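Local coordinates for cupin domain protein (Microcystis aeruginosa DIANCHI905, PDB 5ZBF) that probably acts as an iron-binding cupin isomerase in making the Choi moiety of aeruginosins, and binds 4-hydroxyphenylpyruvic acid at its metal, at residues Q49-S55 against A71-V77; D120-P126 against M140-Y146. All blocks are in the same frame, centred on the assembly; numbering follows the deposited sequence. Where two conformers were deposited one is given.

Contact 1. Residues Q49-S55 against A71-V77; sequences QIGMVLS and ALQDIHV. With FE2 (Fe (II) ion), chain C; ENO (3-(4-hydroxy-phenyl)pyruvic acid), chain B.
The imidazole of His76 lies over the backbone of the neighbouring strand. One face is met by Gly51 N, 3.4 Å above the ring plane, and by Ile50 C, both offset toward the rim. The Gln49 amide sits at the ring edge, its plane turned 82° from that of the imidazole. Phe86 meets His76 edge-to-face. His76 CG stands between its own N and carbonyl carbon (chi1 76°), which folds the ring back over Gly51. A CB at Gly51 would clash with His76 CE1, consistent with glycine at this position. The pair is antiparallel and hydrogen-bonded: His76 N to Gly51 O is 2.9 Å, and Gly51 N to His76 O is 3.2 Å. Beyond it the strands part. A water joins Val53 N to Asp74 O. A nearly straight bond of 2.8 Å then runs from Leu72 N to Val53 O. The other face of the sheet is apolar. Ile50 and Ile75 lie side by side on it. The Met52 side chain is modelled in two conformers; in one of them its bent end reaches the backbone of Leu72 and Gln73. Gln49 binds the iron(II) with His43, His45, His84 and the chelating ligand. The contact thus joins a metal site to a cupin core: His76 sits in the second shell beside Gln49, so it may influence how that amide is held.

Contact 2. Residues D120-P126 against M140-Y146; sequences DKITHLP and MKIPSGY
An Asx motif and an ST turn shape the loop 120-126, whose Asp120, Thr123 and Leu125 pack on Met140 and on Tyr146, the last residue of a type II turn that begins at Pro143. Met140 CE is the meeting point. Met140 CE lies 3.4 Å from Thr123 OG1, where the two side chains come tip to tip. Met140 CE is also 3.6 Å from Asp120 CB and from Leu125 CD1. The chain of Met140 bends at its last torsion (chi3 -65°), which turns the methyl into this corner. Leu125 CD1 also makes a CH-pi contact over one face of the Tyr146 ring, 3.9 Å from its centroid and 18° off the normal. Asp120 OD2 is gripped twice. Thr123 OG1 donates to the anti lone pair of Asp120 OD2 at 2.7 Å, and Thr123 N comes from above the carboxylate plane. Thr123 OG1 in turn accepts from Leu125 N at 3.1 Å. Asp120 OD1 forms a salt bridge with Lys205. Replacing Asp120 by an alanine would probably leave Lys205 without this partner and take from the Thr123 hydroxyl and backbone N their shared acceptor. At the rim, two waters link Pro126 O to the backbone of Lys141, one at its N and one at its O. The loop connects strands 112-119 and 126-131. Strand 135-142 lies between strands 126-131 and 201-208, and Thr123 touches Pro149 of strand 147-152.

In the fold
The two contacts follow each other along the chain. Their centres are 21 Å apart, and their nearest atoms about 8 Å, without touching. Contact 1 lies in the first cupin range and supplies Gln49 to the iron site that holds 4-hydroxyphenylpyruvic acid. Contact 2 has no part in that pocket; its segment 140-146 belongs to the second cupin range. Two strands connect them. Strand 112-119 lies beside 74-78 and runs on into the loop of contact 2. Strand 135-142 ends in contact 2, while its Phe135 and Ile137 pack on the apolar face of contact 1. Strand 135-142 thus touches both contacts, one near its start and one at its end.

Contact 1. Residues Q49-S55 against A71-V77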
loop_
_atom_site.group_PDB
_atom_site.type_symbol
_atom_site.label_atom_id
_atom_site.label_comp_id
_atom_site.label_asym_id
_atom_site.label_seq_id
_atom_site.Cartn_x
_atom_site.Cartn_y
_atom_site.Cartn_z
ATOM N N GLN A 49 -1.376 11.738 0.270
ATOM C CA GLN A 49 -0.611 10.607 0.774
ATOM C C GLN A 49 -1.453 9.728 1.682
ATOM O O GLN A 49 -2.232 10.217 2.508
ATOM C CB GLN A 49 0.606 11.129 1.537
ATOM C CG GLN A 49 1.503 10.068 2.153
ATOM C CD GLN A 49 2.617 10.674 2.979
ATOM O OE1 GLN A 49 2.812 10.332 4.149
ATOM N NE2 GLN A 49 3.343 11.594 2.374
ATOM N N ILE A 50 -1.281 8.424 1.510
ATOM C CA ILE A 50 -1.839 7.424 2.404
ATOM C C ILE A 50 -0.766 6.393 2.684
ATOM O O ILE A 50 0.177 6.261 1.910
ATOM C CB ILE A 50 -3.056 6.699 1.784
ATOM C CG1 ILE A 50 -2.688 6.045 0.441
ATOM C CG2 ILE A 50 -4.206 7.680 1.594
ATOM C CD1 ILE A 50 -3.803 5.242 -0.194
ATOM N N GLY A 51 -0.926 5.639 3.763
ATOM C CA GLY A 51 0.009 4.567 4.055
ATOM C C GLY A 51 -0.366 3.730 5.248
ATOM O O GLY A 51 -1.307 4.050 5.957
ATOM N N MET A 52 0.392 2.653 5.453
ATOM C CA MET A 52 0.147 1.722 6.550
ATOM C C MET A 52 1.470 1.222 7.077
ATOM O O MET A 52 2.453 1.138 6.338
ATOM C CB MET A 52 -0.626 0.495 6.085
ATOM C CG MET A 52 -1.944 0.756 5.402
ATOM S SD MET A 52 -2.747 -0.837 5.121
ATOM C CE MET A 52 -2.762 -1.510 6.785
ATOM N N VAL A 53 1.481 0.902 8.360
ATOM C CA VAL A 53 2.590 0.198 8.989
ATOM C C VAL A 53 2.420 -1.299 8.683
ATOM O O VAL A 53 1.316 -1.858 8.842
ATOM C CB VAL A 53 2.561 0.401 10.511
ATOM C CG1 VAL A 53 3.626 -0.435 11.206
ATOM C CG2 VAL A 53 2.674 1.886 10.841
ATOM N N LEU A 54 3.501 -1.943 8.262
ATOM C CA LEU A 54 3.515 -3.396 8.051
ATOM C C LEU A 54 4.107 -4.150 9.235
ATOM O O LEU A 54 3.662 -5.232 9.566
ATOM C CB LEU A 54 4.283 -3.740 6.776
ATOM C CG LEU A 54 3.790 -3.137 5.456
ATOM C CD1 LEU A 54 4.740 -3.484 4.321
ATOM C CD2 LEU A 54 2.378 -3.627 5.138
ATOM N N SER A 55 5.132 -3.572 9.855
ATOM C CA SER A 55 5.765 -4.137 11.028
ATOM C C SER A 55 6.203 -2.986 11.928
ATOM O O SER A 55 6.807 -2.028 11.454
ATOM C CB SER A 55 6.970 -4.982 10.620
ATOM O OG SER A 55 7.663 -5.453 11.751
ATOM N N ALA A 71 0.147 -1.859 13.123
ATOM C CA ALA A 71 0.572 -2.693 11.995
ATOM C C ALA A 71 -0.613 -3.460 11.388
ATOM O O ALA A 71 -1.400 -4.065 12.111
ATOM C CB ALA A 71 1.633 -3.675 12.450
ATOM N N LEU A 72 -0.721 -3.397 10.063
ATOM C CA LEU A 72 -1.712 -4.139 9.279
ATOM C C LEU A 72 -3.166 -3.815 9.648
ATOM O O LEU A 72 -4.069 -4.610 9.360
ATOM C CB LEU A 72 -1.439 -5.646 9.367
ATOM C CG LEU A 72 -0.011 -6.058 8.998
ATOM C CD1 LEU A 72 0.136 -7.556 9.186
ATOM C CD2 LEU A 72 0.335 -5.661 7.571
ATOM N N GLN A 73 -3.394 -2.644 10.249
ATOM C CA GLN A 73 -4.738 -2.223 10.676
ATOM C C GLN A 73 -5.119 -0.810 10.223
ATOM O O GLN A 73 -6.169 -0.610 9.601
ATOM C CB GLN A 73 -4.882 -2.302 12.194
ATOM C CG GLN A 73 -4.748 -3.703 12.775
ATOM C CD GLN A 73 -5.360 -3.819 14.161
ATOM O OE1 GLN A 73 -6.586 -3.875 14.316
ATOM N NE2 GLN A 73 -4.516 -3.861 15.173
ATOM N N ASP A 74 -4.263 0.162 10.536
ATOM C CA ASP A 74 -4.603 1.556 10.346
ATOM C C ASP A 74 -3.957 2.119 9.077
ATOM O O ASP A 74 -2.869 1.704 8.673
ATOM C CB ASP A 74 -4.191 2.355 11.586
ATOM C CG ASP A 74 -4.867 1.850 12.868
ATOM O OD1 ASP A 74 -6.069 1.521 12.832
ATOM O OD2 ASP A 74 -4.188 1.744 13.913
ATOM N N ILE A 75 -4.687 3.018 8.422
ATOM C CA ILE A 75 -4.129 3.721 7.290
ATOM C C ILE A 75 -4.180 5.226 7.592
ATOM O O ILE A 75 -5.206 5.779 7.987
ATOM C CB ILE A 75 -4.749 3.261 5.930
ATOM C CG1 ILE A 75 -5.657 4.293 5.275
ATOM C CG2 ILE A 75 -5.459 1.911 6.042
ATOM C CD1 ILE A 75 -4.961 5.007 4.148
ATOM N N HIS A 76 -3.022 5.876 7.460
ATOM C CA HIS A 76 -2.963 7.330 7.649
ATOM C C HIS A 76 -3.351 7.990 6.336
ATOM O O HIS A 76 -3.084 7.447 5.261
ATOM C CB HIS A 76 -1.586 7.809 8.164
ATOM C CG HIS A 76 -0.507 7.844 7.124
ATOM N ND1 HIS A 76 0.403 6.826 6.970
ATOM C CD2 HIS A 76 -0.183 8.781 6.201
ATOM C CE1 HIS A 76 1.242 7.127 5.994
ATOM N NE2 HIS A 76 0.904 8.308 5.505
ATOM N N VAL A 77 -3.989 9.158 6.428
ATOM C CA VAL A 77 -4.470 9.878 5.254
ATOM C C VAL A 77 -4.094 11.355 5.402
ATOM O O VAL A 77 -4.581 12.040 6.306
ATOM C CB VAL A 77 -6.003 9.734 5.094
ATOM C CG1 VAL A 77 -6.488 10.388 3.804
ATOM C CG2 VAL A 77 -6.424 8.266 5.128
HETATM FE FE FE2 C . 4.646 13.042 3.230
HETATM O O4 ENO B . 5.293 11.535 4.558
HETATM C C9 ENO B . 9.489 11.552 5.681
HETATM C C8 ENO B . 10.229 12.575 6.275
HETATM C C7 ENO B . 9.593 13.539 7.060
HETATM C C6 ENO B . 8.215 13.471 7.248
HETATM C C5 ENO B . 7.477 12.448 6.655
HETATM C C4 ENO B . 8.108 11.484 5.871
HETATM O O3 ENO B . 10.309 14.545 7.641
HETATM C C3 ENO B . 7.279 10.388 5.227
HETATM C C2 ENO B . 6.368 11.043 4.200
HETATM C C1 ENO B . 6.770 11.127 2.793
HETATM O O2 ENO B . 7.691 10.398 2.338
HETATM O O1 ENO B . 6.169 11.948 2.063
HETATM O O HOH W 1 -0.741 1.402 10.097
#

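Contact 2. Residues D120-P126 against M140-Y146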
loop_
_atom_site.group_PDB
_atom_site.type_symbol
_atom_site.label_atom_id
_atom_site.label_comp_id
_atom_site.label_asym_id
_atom_site.label_seq_id
_atom_site.Cartn_x
_atom_site.Cartn_y
_atom_site.Cartn_z
ATOM N N ASP A 120 -13.982 -9.896 -0.729
ATOM C CA ASP A 120 -13.392 -9.454 -1.993
ATOM C C ASP A 120 -14.366 -9.768 -3.118
ATOM O O ASP A 120 -14.828 -10.898 -3.232
ATOM C CB ASP A 120 -12.064 -10.169 -2.244
ATOM C CG ASP A 120 -11.386 -9.719 -3.533
ATOM O OD1 ASP A 120 -11.068 -8.511 -3.655
ATOM O OD2 ASP A 120 -11.163 -10.579 -4.418
ATOM N N LYS A 121 -14.672 -8.770 -3.942
ATOM C CA LYS A 121 -15.667 -8.920 -5.002
ATOM C C LYS A 121 -15.344 -10.043 -5.987
ATOM O O LYS A 121 -16.138 -10.969 -6.164
ATOM N N ILE A 122 -14.167 -9.961 -6.602
ATOM C CA ILE A 122 -13.792 -10.854 -7.703
ATOM C C ILE A 122 -13.640 -12.321 -7.291
ATOM O O ILE A 122 -14.074 -13.216 -8.018
ATOM C CB ILE A 122 -12.478 -10.397 -8.366
ATOM N N THR A 123 -13.023 -12.558 -6.133
ATOM C CA THR A 123 -12.748 -13.916 -5.654
ATOM C C THR A 123 -13.795 -14.462 -4.684
ATOM O O THR A 123 -13.862 -15.671 -4.478
ATOM C CB THR A 123 -11.406 -13.983 -4.901
ATOM O OG1 THR A 123 -11.484 -13.179 -3.719
ATOM C CG2 THR A 123 -10.253 -13.517 -5.780
ATOM N N HIS A 124 -14.571 -13.571 -4.066
ATOM C CA HIS A 124 -15.490 -13.921 -2.968
ATOM C C HIS A 124 -14.779 -14.461 -1.717
ATOM O O HIS A 124 -15.410 -15.104 -0.868
ATOM C CB HIS A 124 -16.583 -14.896 -3.433
ATOM C CG HIS A 124 -17.226 -14.502 -4.723
ATOM N ND1 HIS A 124 -17.975 -13.353 -4.856
ATOM C CD2 HIS A 124 -17.231 -15.098 -5.938
ATOM C CE1 HIS A 124 -18.414 -13.257 -6.098
ATOM N NE2 HIS A 124 -17.981 -14.307 -6.774
ATOM N N LEU A 125 -13.480 -14.186 -1.598
ATOM C CA LEU A 125 -12.718 -14.564 -0.415
ATOM C C LEU A 125 -12.895 -13.512 0.667
ATOM O O LEU A 125 -13.074 -12.333 0.355
ATOM C CB LEU A 125 -11.226 -14.673 -0.734
ATOM C CG LEU A 125 -10.786 -15.829 -1.631
ATOM C CD1 LEU A 125 -9.384 -15.570 -2.162
ATOM C CD2 LEU A 125 -10.854 -17.148 -0.877
ATOM N N PRO A 126 -12.827 -13.930 1.944
ATOM C CA PRO A 126 -12.827 -12.972 3.043
ATOM C C PRO A 126 -11.632 -12.016 2.948
ATOM O O PRO A 126 -10.543 -12.415 2.549
ATOM C CB PRO A 126 -12.718 -13.850 4.298
ATOM C CG PRO A 126 -12.281 -15.196 3.824
ATOM C CD PRO A 126 -12.745 -15.325 2.413
ATOM N N MET A 140 -5.976 -9.455 2.127
ATOM C CA MET A 140 -6.662 -10.739 2.058
ATOM C C MET A 140 -5.700 -11.898 1.953
ATOM O O MET A 140 -4.623 -11.768 1.377
ATOM C CB MET A 140 -7.588 -10.758 0.851
ATOM C CG MET A 140 -6.877 -10.695 -0.482
ATOM S SD MET A 140 -8.044 -10.454 -1.826
ATOM C CE MET A 140 -8.969 -11.978 -1.764
ATOM N N LYS A 141 -6.121 -13.042 2.485
ATOM C CA LYS A 141 -5.331 -14.261 2.382
ATOM C C LYS A 141 -5.701 -14.974 1.098
ATOM O O LYS A 141 -6.891 -15.214 0.834
ATOM C CB LYS A 141 -5.568 -15.171 3.586
ATOM C CG LYS A 141 -4.806 -14.728 4.815
ATOM C CD LYS A 141 -4.689 -15.829 5.858
ATOM C CE LYS A 141 -3.443 -15.650 6.712
ATOM N NZ LYS A 141 -3.567 -14.513 7.661
ATOM N N ILE A 142 -4.688 -15.285 0.301
ATOM C CA ILE A 142 -4.835 -16.115 -0.892
ATOM C C ILE A 142 -4.473 -17.535 -0.470
ATOM O O ILE A 142 -3.307 -17.817 -0.222
ATOM C CB ILE A 142 -3.892 -15.666 -2.035
ATOM C CG1 ILE A 142 -4.042 -14.159 -2.334
ATOM C CG2 ILE A 142 -4.146 -16.497 -3.293
ATOM C CD1 ILE A 142 -5.438 -13.721 -2.735
ATOM N N PRO A 143 -5.466 -18.440 -0.371
ATOM C CA PRO A 143 -5.133 -19.786 0.118
ATOM C C PRO A 143 -4.149 -20.551 -0.769
ATOM O O PRO A 143 -4.076 -20.304 -1.968
ATOM C CB PRO A 143 -6.490 -20.498 0.129
ATOM C CG PRO A 143 -7.501 -19.405 0.192
ATOM C CD PRO A 143 -6.912 -18.284 -0.608
ATOM N N SER A 144 -3.398 -21.472 -0.177
ATOM C CA SER A 144 -2.543 -22.378 -0.940
ATOM C C SER A 144 -3.335 -23.017 -2.070
ATOM O O SER A 144 -4.425 -23.534 -1.845
ATOM C CB SER A 144 -1.990 -23.489 -0.049
ATOM O OG SER A 144 -1.301 -24.441 -0.833
ATOM N N GLY A 145 -2.796 -22.959 -3.282
ATOM C CA GLY A 145 -3.455 -23.559 -4.445
ATOM C C GLY A 145 -4.480 -22.692 -5.155
ATOM O O GLY A 145 -4.919 -23.032 -6.256
ATOM N N TYR A 146 -4.856 -21.565 -4.554
ATOM C CA TYR A 146 -5.930 -20.743 -5.104
ATOM C C TYR A 146 -5.497 -20.012 -6.375
ATOM O O TYR A 146 -4.386 -19.493 -6.454
ATOM C CB TYR A 146 -6.427 -19.748 -4.058
ATOM C CG TYR A 146 -7.635 -18.983 -4.512
ATOM C CD1 TYR A 146 -8.906 -19.504 -4.344
ATOM C CD2 TYR A 146 -7.504 -17.739 -5.135
ATOM C CE1 TYR A 146 -10.024 -18.810 -4.767
ATOM C CE2 TYR A 146 -8.609 -17.042 -5.562
ATOM C CZ TYR A 146 -9.871 -17.587 -5.380
ATOM O OH TYR A 146 -10.979 -16.908 -5.801
HETATM O O HOH W 2 -8.378 -12.833 4.383
HETATM O O HOH W 3 -9.183 -14.941 2.336
#